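Local coordinates for protein beta-glucoside phosphorylase BglX (Unidentified, PDB 5VQD) that probably cleaves beta-glucosides by phosphorolysis, transferring the glucosyl unit to phosphate, as a member of glycoside hydrolase family 3, at residues A[9-14]-A[282-287]; A[409-414]-A[442-447]; A[499-504]-A[521-526]; A[516-521]-A[560-565]. One frame throughout, in Å; residues are numbered along the deposited sequence.

Overall arrangement
Interaction 1 lies in the TIM-barrel domain, while interactions 2, 3 and 4 cluster in the C-terminal domain on the other side of the chain's centre; the centres of interactions 1 and 2 are 57 Å apart. Interaction 1 is mostly buried and fixes an N-terminal loop by a side-chain amide and a tyrosine edge. Interaction 2, partly buried, is parallel strand pairing with three backbone hydrogen bonds. Interaction 3 reaches the same six-stranded sheet but is a surface contact, chiefly valine against methionine with a lysine end beside it. Interaction 4 shares Pro521 with it, their centres 12 Å apart, and packs the C-terminal tail by apolar contacts, again without a hydrogen bond across.

Interaction 1 (A[9-14]-A[282-287]); sequences KPYNLS and NGLICT
Tyr11 sets the edge of its ring against the backbone of Asn282: CE2 lies 3.1 Å from Asn282 O, which sits in the ring plane. With CG beside the backbone N (chi1 -75°), the ring reaches across toward the start of strand 284-289, where its OH hydrogen-bonds to Arg349 O of helix 340-356. The Asn282 amide stands steeply to this ring, the two planes 76° apart, and ND2 approaches CD2 to 3.6 Å. That same ND2 donates to Lys9 O at 3.1 Å, coming from above the carbonyl plane, and also to Ile5 O, while OD1 accepts from Arg349 NH2. Beside them Pro10, which follows a cis peptide bond, lays CG 3.6 Å from Gly283 CA. A leucine in place of Tyr11 would probably leave Arg349 O without its hydroxyl partner and Asn282 O without the ring edge against it. The contact ties the loop between helices 3-6 and 15-27 to the beginning of a TIM-barrel strand. One asparagine amide nitrogen serves two N-terminal carbonyls, while the backbone oxygen of the same asparagine faces the C-H edge of the tyrosine, so this buried contact is held mainly by polar and edge interactions.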
# COMPACT_ATOMS: atom_id res chain seq x y z
N LYS A 9 -23.72 10.80 -4.25
CA LYS A 9 -22.48 10.30 -3.69
C LYS A 9 -21.78 9.39 -4.70
O LYS A 9 -22.45 8.61 -5.40
CB LYS A 9 -22.79 9.52 -2.40
CG LYS A 9 -21.62 8.77 -1.79
CD LYS A 9 -22.02 8.13 -0.46
CE LYS A 9 -22.99 6.98 -0.65
NZ LYS A 9 -23.45 6.43 0.66
N PRO A 10 -20.44 9.45 -4.81
CA PRO A 10 -19.49 10.28 -4.05
C PRO A 10 -19.17 11.61 -4.74
O PRO A 10 -18.18 12.25 -4.39
CB PRO A 10 -18.26 9.40 -3.99
CG PRO A 10 -18.26 8.68 -5.29
CD PRO A 10 -19.73 8.49 -5.68
N TYR A 11 -19.99 12.00 -5.71
CA TYR A 11 -19.76 13.23 -6.48
C TYR A 11 -20.45 14.41 -5.81
O TYR A 11 -19.79 15.33 -5.31
CB TYR A 11 -20.24 13.04 -7.92
CG TYR A 11 -19.32 12.20 -8.77
CD1 TYR A 11 -18.20 12.75 -9.37
CD2 TYR A 11 -19.57 10.84 -8.96
CE1 TYR A 11 -17.35 11.99 -10.14
CE2 TYR A 11 -18.72 10.07 -9.74
CZ TYR A 11 -17.62 10.65 -10.32
OH TYR A 11 -16.77 9.88 -11.09
N ASN A 12 -21.78 14.41 -5.80
CA ASN A 12 -22.56 15.48 -5.18
C ASN A 12 -22.21 16.83 -5.79
O ASN A 12 -22.03 17.82 -5.08
CB ASN A 12 -22.36 15.49 -3.67
CG ASN A 12 -22.94 14.26 -3.00
OD1 ASN A 12 -24.07 13.86 -3.28
ND2 ASN A 12 -22.15 13.65 -2.12
N LEU A 13 -22.12 16.87 -7.11
CA LEU A 13 -21.82 18.11 -7.81
C LEU A 13 -23.06 19.00 -7.89
O LEU A 13 -24.20 18.51 -7.90
CB LEU A 13 -21.30 17.83 -9.22
CG LEU A 13 -20.01 17.01 -9.33
CD1 LEU A 13 -19.59 16.90 -10.78
CD2 LEU A 13 -18.88 17.61 -8.50
N SER A 14 -22.83 20.30 -7.94
CA SER A 14 -23.91 21.26 -8.06
C SER A 14 -24.37 21.37 -9.52
O SER A 14 -23.77 20.79 -10.43
CB SER A 14 -23.48 22.63 -7.55
OG SER A 14 -22.54 23.24 -8.43
N ASN A 282 -20.67 4.21 -7.50
CA ASN A 282 -20.88 5.31 -8.43
C ASN A 282 -19.64 6.16 -8.63
O ASN A 282 -19.69 7.13 -9.40
CB ASN A 282 -22.05 6.18 -7.94
CG ASN A 282 -22.43 7.27 -8.92
OD1 ASN A 282 -22.82 6.99 -10.05
ND2 ASN A 282 -22.32 8.52 -8.48
N GLY A 283 -18.53 5.82 -7.98
CA GLY A 283 -17.31 6.59 -8.09
C GLY A 283 -16.47 6.21 -9.29
O GLY A 283 -16.91 5.50 -10.20
N LEU A 284 -15.23 6.68 -9.27
CA LEU A 284 -14.30 6.50 -10.39
C LEU A 284 -13.59 5.16 -10.26
O LEU A 284 -13.00 4.87 -9.21
CB LEU A 284 -13.29 7.65 -10.41
CG LEU A 284 -12.45 7.94 -11.66
CD1 LEU A 284 -11.40 6.87 -11.90
CD2 LEU A 284 -13.34 8.10 -12.89
N ILE A 285 -13.65 4.35 -11.31
CA ILE A 285 -12.92 3.09 -11.39
C ILE A 285 -11.69 3.30 -12.26
O ILE A 285 -11.79 3.82 -13.38
CB ILE A 285 -13.79 1.95 -11.95
CG1 ILE A 285 -15.01 1.71 -11.05
CG2 ILE A 285 -12.97 0.67 -12.07
CD1 ILE A 285 -16.01 0.71 -11.62
N CYS A 286 -10.53 2.91 -11.74
CA CYS A 286 -9.30 2.87 -12.52
C CYS A 286 -8.69 1.49 -12.40
O CYS A 286 -8.91 0.78 -11.41
CB CYS A 286 -8.30 3.94 -12.06
SG CYS A 286 -7.61 3.65 -10.41
N THR A 287 -7.92 1.10 -13.41
CA THR A 287 -7.20 -0.15 -13.34
C THR A 287 -5.95 0.01 -12.49
O THR A 287 -5.46 1.12 -12.28
CB THR A 287 -6.80 -0.64 -14.74
OG1 THR A 287 -5.76 0.20 -15.26
CG2 THR A 287 -7.99 -0.61 -15.69

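Interaction 2 (A[409-414]-A[442-447]); sequences KTKRII and GFIVHW
A parallel beta-alpha-beta unit brings these segments together: strand 412-419 leads through helix 429-441 to strand 444-447, which pairs alongside it. Gly442 ends the helix in a Schellman motif, and its positive phi turns the chain into the second strand. Three backbone hydrogen bonds knit the strands: Ile444 N to Lys411 O at 2.9 Å, Ile413 N to Ile444 O at 2.6 Å and His446 N to Ile413 O at 3.0 Å. On one face of the sheet Ile413 points its CD1 at the Phe443 ring, 3.4 Å from CD1 of that ring, and Val445 CG2 packs beside Ile413 CB. Thr410 O lies in the plane of the same ring, at its edge, 3.1 Å from Phe443 CD1. An alanine here instead of Phe443 is likely to open a gap beside Ile413 CD1 and take the ring edge from Thr410 O. On the other face the bend at chi3 (64°) turns the Arg412 guanidinium over Ile444, whose CG2 meets one of its faces, and NH2 comes 3.4 Å from His446 CE1; Arg412 NE is held by Asp466 O. A water joins Ile413 O to His446 ND1, in the plane of the imidazole. Helix 429-441 covers Phe443 and Val445 through Leu438, strand 469-475 flanks strand 412-419, and strand 444-447 forms the border of the sheet.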
# COMPACT_ATOMS: atom_id res chain seq x y z
N LYS A 409 22.43 -8.28 33.22
CA LYS A 409 22.05 -9.66 32.94
C LYS A 409 22.69 -10.18 31.66
O LYS A 409 23.09 -11.35 31.61
CB LYS A 409 20.53 -9.78 32.83
CG LYS A 409 19.79 -9.39 34.10
CD LYS A 409 18.29 -9.67 34.00
CE LYS A 409 17.61 -8.76 32.99
NZ LYS A 409 16.16 -9.08 32.85
N THR A 410 22.81 -9.35 30.62
CA THR A 410 23.40 -9.75 29.34
C THR A 410 24.24 -8.57 28.84
O THR A 410 23.74 -7.67 28.17
CB THR A 410 22.33 -10.14 28.33
OG1 THR A 410 21.47 -9.03 28.08
CG2 THR A 410 21.51 -11.32 28.85
N LYS A 411 25.54 -8.60 29.18
CA LYS A 411 26.42 -7.50 28.79
C LYS A 411 26.73 -7.54 27.30
O LYS A 411 26.55 -6.55 26.59
CB LYS A 411 27.71 -7.57 29.60
CG LYS A 411 28.74 -6.49 29.25
CD LYS A 411 28.22 -5.07 29.52
CE LYS A 411 27.86 -4.85 30.98
NZ LYS A 411 28.95 -5.25 31.92
N ARG A 412 27.18 -8.69 26.80
CA ARG A 412 27.68 -8.83 25.44
C ARG A 412 26.57 -9.34 24.53
O ARG A 412 25.97 -10.39 24.78
CB ARG A 412 28.88 -9.77 25.40
CG ARG A 412 30.06 -9.28 26.22
CD ARG A 412 31.28 -10.18 26.07
NE ARG A 412 31.77 -10.18 24.69
CZ ARG A 412 32.60 -9.27 24.19
NH1 ARG A 412 33.04 -8.27 24.95
NH2 ARG A 412 32.99 -9.35 22.93
N ILE A 413 26.31 -8.59 23.45
CA ILE A 413 25.23 -8.89 22.52
C ILE A 413 25.82 -9.03 21.12
O ILE A 413 26.65 -8.21 20.71
CB ILE A 413 24.14 -7.80 22.54
CG1 ILE A 413 23.45 -7.78 23.91
CG2 ILE A 413 23.12 -8.03 21.43
CD1 ILE A 413 22.48 -6.62 24.10
N ILE A 414 25.40 -10.07 20.41
CA ILE A 414 25.64 -10.21 18.98
C ILE A 414 24.37 -9.77 18.26
O ILE A 414 23.30 -10.35 18.49
CB ILE A 414 26.04 -11.65 18.61
CG1 ILE A 414 27.43 -11.97 19.16
CG2 ILE A 414 25.99 -11.86 17.08
CD1 ILE A 414 27.87 -13.41 18.96
N GLY A 442 24.45 0.76 27.69
CA GLY A 442 25.54 0.09 28.37
C GLY A 442 25.83 -1.33 27.89
O GLY A 442 26.53 -2.06 28.61
N PHE A 443 25.33 -1.73 26.73
CA PHE A 443 25.60 -3.06 26.20
C PHE A 443 26.85 -3.03 25.32
O PHE A 443 27.20 -2.00 24.73
CB PHE A 443 24.42 -3.58 25.38
CG PHE A 443 23.17 -3.80 26.17
CD1 PHE A 443 23.02 -4.94 26.95
CD2 PHE A 443 22.13 -2.89 26.13
CE1 PHE A 443 21.87 -5.16 27.68
CE2 PHE A 443 20.97 -3.10 26.85
CZ PHE A 443 20.84 -4.24 27.63
N ILE A 444 27.52 -4.17 25.25
CA ILE A 444 28.55 -4.42 24.24
C ILE A 444 27.87 -5.13 23.08
O ILE A 444 27.34 -6.23 23.25
CB ILE A 444 29.70 -5.26 24.81
CG1 ILE A 444 30.33 -4.59 26.03
CG2 ILE A 444 30.75 -5.52 23.72
CD1 ILE A 444 31.04 -3.28 25.74
N VAL A 445 27.87 -4.50 21.91
CA VAL A 445 27.13 -4.99 20.76
C VAL A 445 28.09 -5.11 19.58
O VAL A 445 28.65 -4.10 19.13
CB VAL A 445 25.95 -4.07 20.40
CG1 VAL A 445 25.16 -4.65 19.23
CG2 VAL A 445 25.04 -3.87 21.61
N HIS A 446 28.27 -6.33 19.09
CA HIS A 446 28.98 -6.59 17.85
C HIS A 446 28.01 -7.14 16.81
O HIS A 446 27.05 -7.83 17.15
CB HIS A 446 30.11 -7.61 18.05
CG HIS A 446 31.18 -7.16 18.99
ND1 HIS A 446 31.03 -7.19 20.36
CD2 HIS A 446 32.43 -6.68 18.76
CE1 HIS A 446 32.14 -6.74 20.93
NE2 HIS A 446 33.00 -6.43 19.98
N TRP A 447 28.28 -6.84 15.54
CA TRP A 447 27.56 -7.48 14.46
C TRP A 447 27.97 -8.94 14.36
O TRP A 447 29.10 -9.32 14.71
CB TRP A 447 27.83 -6.79 13.12
CG TRP A 447 27.47 -5.33 13.06
CD1 TRP A 447 28.34 -4.28 13.08
CD2 TRP A 447 26.16 -4.77 12.94
NE1 TRP A 447 27.64 -3.10 12.99
CE2 TRP A 447 26.30 -3.37 12.90
CE3 TRP A 447 24.87 -5.32 12.87
CZ2 TRP A 447 25.22 -2.51 12.79
CZ3 TRP A 447 23.79 -4.46 12.76
CH2 TRP A 447 23.97 -3.07 12.72
O HOH W 1 29.26 -8.37 21.85

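Interaction 3 (A[499-504]-A[521-526]); sequences KFVCDV and PMVKTY
Val501 spreads both methyls against the side chain of Met522, CG1 and CG2 each 3.8 Å from Met522 CG, with the two side chains crossing at about a right angle. The contact lies at one end of the mixed sheet of the C-terminal domain, where the loop leading into strand 506-510 meets the loop leading into strand 525-528, its neighbour and parallel partner. Met522 holds CG between its backbone N and carbonyl carbon (chi1 71°), which presents this methylene to the valine, and further bends at chi2 and chi3 fold the thioether back. Val501 CG2 also rests 3.8 Å from Met522 O. Behind this pair, Val523 points away from the 499-504 loop and meets Val501 loosely by CG2, its side chain packing on Phe508 of strand 506-510; Val501 itself also touches Thr506 there. No hydrogen bond joins the segments, so nonpolar overlap carries this small surface contact. Within 499-504 the backbone makes a tight turn, in which Phe500 O accepts from both Asp503 N and Val504 N, and Lys499 CG sits over the centre of one face of the Phe500 ring. Past the valine, Lys524 reaches toward the turn with a nearly straight chain and arrives by its end alone, NZ 4.2 Å from Val501 O and 4.4 Å from Cys502 SG.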
# COMPACT_ATOMS: atom_id res chain seq x y z
N LYS A 499 20.29 -20.87 15.68
CA LYS A 499 20.55 -22.29 15.80
C LYS A 499 21.06 -22.70 17.17
O LYS A 499 21.35 -23.88 17.38
CB LYS A 499 21.56 -22.72 14.72
CG LYS A 499 22.98 -22.22 14.96
CD LYS A 499 23.86 -22.49 13.74
CE LYS A 499 24.13 -23.98 13.56
NZ LYS A 499 24.49 -24.31 12.15
N PHE A 500 21.18 -21.76 18.12
CA PHE A 500 21.73 -22.04 19.43
C PHE A 500 20.83 -21.52 20.55
O PHE A 500 21.31 -21.18 21.63
CB PHE A 500 23.13 -21.44 19.56
CG PHE A 500 24.13 -22.00 18.58
CD1 PHE A 500 24.32 -23.36 18.46
CD2 PHE A 500 24.86 -21.15 17.77
CE1 PHE A 500 25.24 -23.87 17.55
CE2 PHE A 500 25.77 -21.65 16.85
CZ PHE A 500 25.96 -23.01 16.74
N VAL A 501 19.52 -21.46 20.30
CA VAL A 501 18.60 -20.85 21.25
C VAL A 501 18.63 -21.54 22.61
O VAL A 501 18.27 -20.92 23.62
CB VAL A 501 17.16 -20.85 20.68
CG1 VAL A 501 17.07 -19.95 19.47
CG2 VAL A 501 16.71 -22.27 20.34
N CYS A 502 19.04 -22.80 22.67
CA CYS A 502 19.14 -23.51 23.94
C CYS A 502 20.51 -23.38 24.58
O CYS A 502 20.69 -23.83 25.71
CB CYS A 502 18.80 -24.99 23.74
SG CYS A 502 17.11 -25.29 23.18
N ASP A 503 21.47 -22.77 23.88
CA ASP A 503 22.81 -22.53 24.41
C ASP A 503 23.04 -21.07 24.77
O ASP A 503 23.65 -20.79 25.80
CB ASP A 503 23.86 -22.98 23.40
CG ASP A 503 23.90 -24.49 23.22
OD1 ASP A 503 24.29 -25.19 24.18
OD2 ASP A 503 23.53 -24.97 22.13
N VAL A 504 22.57 -20.14 23.95
CA VAL A 504 22.68 -18.71 24.23
C VAL A 504 21.29 -18.09 24.11
O VAL A 504 20.61 -18.31 23.11
CB VAL A 504 23.67 -18.02 23.28
CG1 VAL A 504 23.83 -16.55 23.66
CG2 VAL A 504 25.02 -18.72 23.29
N PRO A 521 10.81 -20.64 14.24
CA PRO A 521 9.88 -21.12 15.27
C PRO A 521 10.55 -21.49 16.58
O PRO A 521 9.88 -21.52 17.62
CB PRO A 521 9.21 -22.33 14.61
CG PRO A 521 10.21 -22.79 13.60
CD PRO A 521 10.87 -21.55 13.09
N MET A 522 11.86 -21.78 16.57
CA MET A 522 12.54 -22.18 17.80
C MET A 522 12.73 -21.01 18.77
O MET A 522 13.02 -21.25 19.94
CB MET A 522 13.90 -22.80 17.46
CG MET A 522 14.95 -21.82 16.95
SD MET A 522 14.55 -21.09 15.35
CE MET A 522 14.77 -22.50 14.27
N VAL A 523 12.56 -19.77 18.31
CA VAL A 523 12.81 -18.61 19.15
C VAL A 523 11.77 -18.54 20.26
O VAL A 523 10.57 -18.73 20.03
CB VAL A 523 12.83 -17.33 18.30
CG1 VAL A 523 12.69 -16.07 19.14
CG2 VAL A 523 14.10 -17.29 17.45
N LYS A 524 12.24 -18.22 21.47
CA LYS A 524 11.37 -18.18 22.65
C LYS A 524 10.83 -16.79 22.92
O LYS A 524 9.76 -16.66 23.53
CB LYS A 524 12.14 -18.69 23.87
CG LYS A 524 12.57 -20.14 23.75
CD LYS A 524 13.51 -20.56 24.88
CE LYS A 524 13.93 -22.02 24.73
NZ LYS A 524 14.95 -22.42 25.74
N THR A 525 11.52 -15.74 22.49
CA THR A 525 11.05 -14.37 22.62
C THR A 525 10.98 -13.74 21.24
O THR A 525 12.00 -13.65 20.54
CB THR A 525 11.97 -13.54 23.54
OG1 THR A 525 12.21 -14.27 24.75
CG2 THR A 525 11.31 -12.22 23.88
N TYR A 526 9.79 -13.30 20.85
CA TYR A 526 9.54 -12.76 19.52
C TYR A 526 8.65 -11.54 19.63
O TYR A 526 7.64 -11.57 20.34
CB TYR A 526 8.90 -13.83 18.62
CG TYR A 526 8.62 -13.36 17.21
CD1 TYR A 526 9.51 -13.64 16.18
CD2 TYR A 526 7.47 -12.65 16.91
CE1 TYR A 526 9.25 -13.21 14.89
CE2 TYR A 526 7.21 -12.22 15.63
CZ TYR A 526 8.10 -12.50 14.62
OH TYR A 526 7.83 -12.07 13.34

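Interaction 4 (A[516-521]-A[560-565]); sequences HLVDVP and AGLWDA
The backbones come closest at Pro521 and Ala565, whose CA atoms are 4.2 Å apart, where the 3-10 turn 516-518 and its following loop meet the C-terminal tail. The turn is closed by His516 O, which accepts from both Asp519 N and Val520 N. From it Val518 leans CG2 against two tail residues, 3.6 Å from Leu562 CD1 and 3.7 Å from Ala560 CB; the valine and leucine side chains cross at about a right angle. Setting CG2 beside the backbone N (chi1 166° for CG1) aims that methyl at the tail. Leu517 touches more lightly, its CB 4.1 Å from Ala565 CB. At the far end Asp564 crosses the proline ring at a slant and touches it with one carboxylate oxygen, OD1 lying 3.1 Å from Pro521 CB and 3.3 Å from Pro521 CG. The ring's CB also packs on Ala565 CA, at 3.9 Å. The same loop is tied on by Asp519, in a salt bridge with Arg486, while Ala565 O accepts from Lys396 NZ. No hydrogen bond crosses, so this is plain loop-to-tail packing: the last modelled residues, beyond helix 534-544, fold back over the connection between strands 506-510 and 525-528 of the C-terminal alpha/beta sheet domain.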
# COMPACT_ATOMS: atom_id res chain seq x y z
N HIS A 516 7.40 -14.08 10.74
CA HIS A 516 8.75 -14.64 10.71
C HIS A 516 8.91 -15.84 11.63
O HIS A 516 9.88 -16.59 11.47
CB HIS A 516 9.78 -13.57 11.09
CG HIS A 516 10.17 -12.68 9.95
ND1 HIS A 516 10.26 -13.13 8.64
CD2 HIS A 516 10.48 -11.36 9.91
CE1 HIS A 516 10.61 -12.13 7.86
NE2 HIS A 516 10.76 -11.04 8.60
N LEU A 517 7.99 -16.06 12.57
CA LEU A 517 8.03 -17.29 13.35
C LEU A 517 7.89 -18.53 12.47
O LEU A 517 8.24 -19.63 12.91
CB LEU A 517 6.93 -17.28 14.42
CG LEU A 517 7.18 -16.42 15.65
CD1 LEU A 517 5.94 -16.39 16.53
CD2 LEU A 517 8.38 -16.93 16.45
N VAL A 518 7.38 -18.37 11.24
CA VAL A 518 7.38 -19.46 10.28
C VAL A 518 8.79 -20.02 10.10
O VAL A 518 8.98 -21.23 9.97
CB VAL A 518 6.80 -18.99 8.93
CG1 VAL A 518 7.10 -19.99 7.81
CG2 VAL A 518 5.30 -18.76 9.04
N ASP A 519 9.78 -19.13 10.09
CA ASP A 519 11.15 -19.51 9.78
C ASP A 519 12.08 -19.51 10.99
O ASP A 519 13.18 -20.05 10.90
CB ASP A 519 11.71 -18.57 8.70
CG ASP A 519 11.06 -18.79 7.34
OD1 ASP A 519 11.05 -19.95 6.88
OD2 ASP A 519 10.54 -17.82 6.75
N VAL A 520 11.66 -18.92 12.11
CA VAL A 520 12.43 -19.01 13.35
C VAL A 520 11.51 -19.52 14.45
O VAL A 520 11.42 -18.91 15.53
CB VAL A 520 13.06 -17.66 13.71
CG1 VAL A 520 14.07 -17.25 12.65
CG2 VAL A 520 12.01 -16.57 13.89
N PRO A 521 10.81 -20.64 14.24
CA PRO A 521 9.88 -21.12 15.27
C PRO A 521 10.55 -21.49 16.58
O PRO A 521 9.88 -21.52 17.62
CB PRO A 521 9.21 -22.33 14.61
CG PRO A 521 10.21 -22.79 13.60
CD PRO A 521 10.87 -21.55 13.09
N ALA A 560 0.79 -18.26 12.15
CA ALA A 560 0.46 -18.85 10.85
C ALA A 560 -0.07 -20.27 11.00
O ALA A 560 0.19 -21.14 10.17
CB ALA A 560 1.67 -18.81 9.91
N GLY A 561 -0.81 -20.51 12.08
CA GLY A 561 -1.40 -21.81 12.31
C GLY A 561 -0.40 -22.92 12.52
O GLY A 561 -0.74 -24.10 12.36
N LEU A 562 0.84 -22.59 12.89
CA LEU A 562 1.90 -23.57 13.05
C LEU A 562 1.99 -23.99 14.52
O LEU A 562 2.18 -23.15 15.40
CB LEU A 562 3.23 -23.01 12.57
CG LEU A 562 3.36 -22.92 11.05
CD1 LEU A 562 4.38 -21.86 10.68
CD2 LEU A 562 3.75 -24.27 10.47
N TRP A 563 1.87 -25.30 14.76
CA TRP A 563 1.94 -25.82 16.12
C TRP A 563 3.31 -25.59 16.75
O TRP A 563 3.42 -25.42 17.97
CB TRP A 563 1.60 -27.31 16.11
CG TRP A 563 2.14 -28.08 17.28
CD1 TRP A 563 1.50 -28.37 18.45
CD2 TRP A 563 3.44 -28.68 17.39
NE1 TRP A 563 2.32 -29.10 19.28
CE2 TRP A 563 3.52 -29.30 18.65
CE3 TRP A 563 4.55 -28.74 16.54
CZ2 TRP A 563 4.66 -29.98 19.09
CZ3 TRP A 563 5.69 -29.41 16.98
CH2 TRP A 563 5.73 -30.02 18.24
N ASP A 564 4.37 -25.58 15.93
CA ASP A 564 5.72 -25.49 16.46
C ASP A 564 6.15 -24.06 16.77
O ASP A 564 7.09 -23.86 17.55
CB ASP A 564 6.71 -26.12 15.47
CG ASP A 564 6.62 -25.51 14.09
OD1 ASP A 564 7.58 -24.81 13.68
OD2 ASP A 564 5.60 -25.72 13.41
N ALA A 565 5.49 -23.06 16.18
CA ALA A 565 5.84 -21.67 16.46
C ALA A 565 5.57 -21.29 17.91
O ALA A 565 6.21 -20.37 18.42
CB ALA A 565 5.09 -20.74 15.51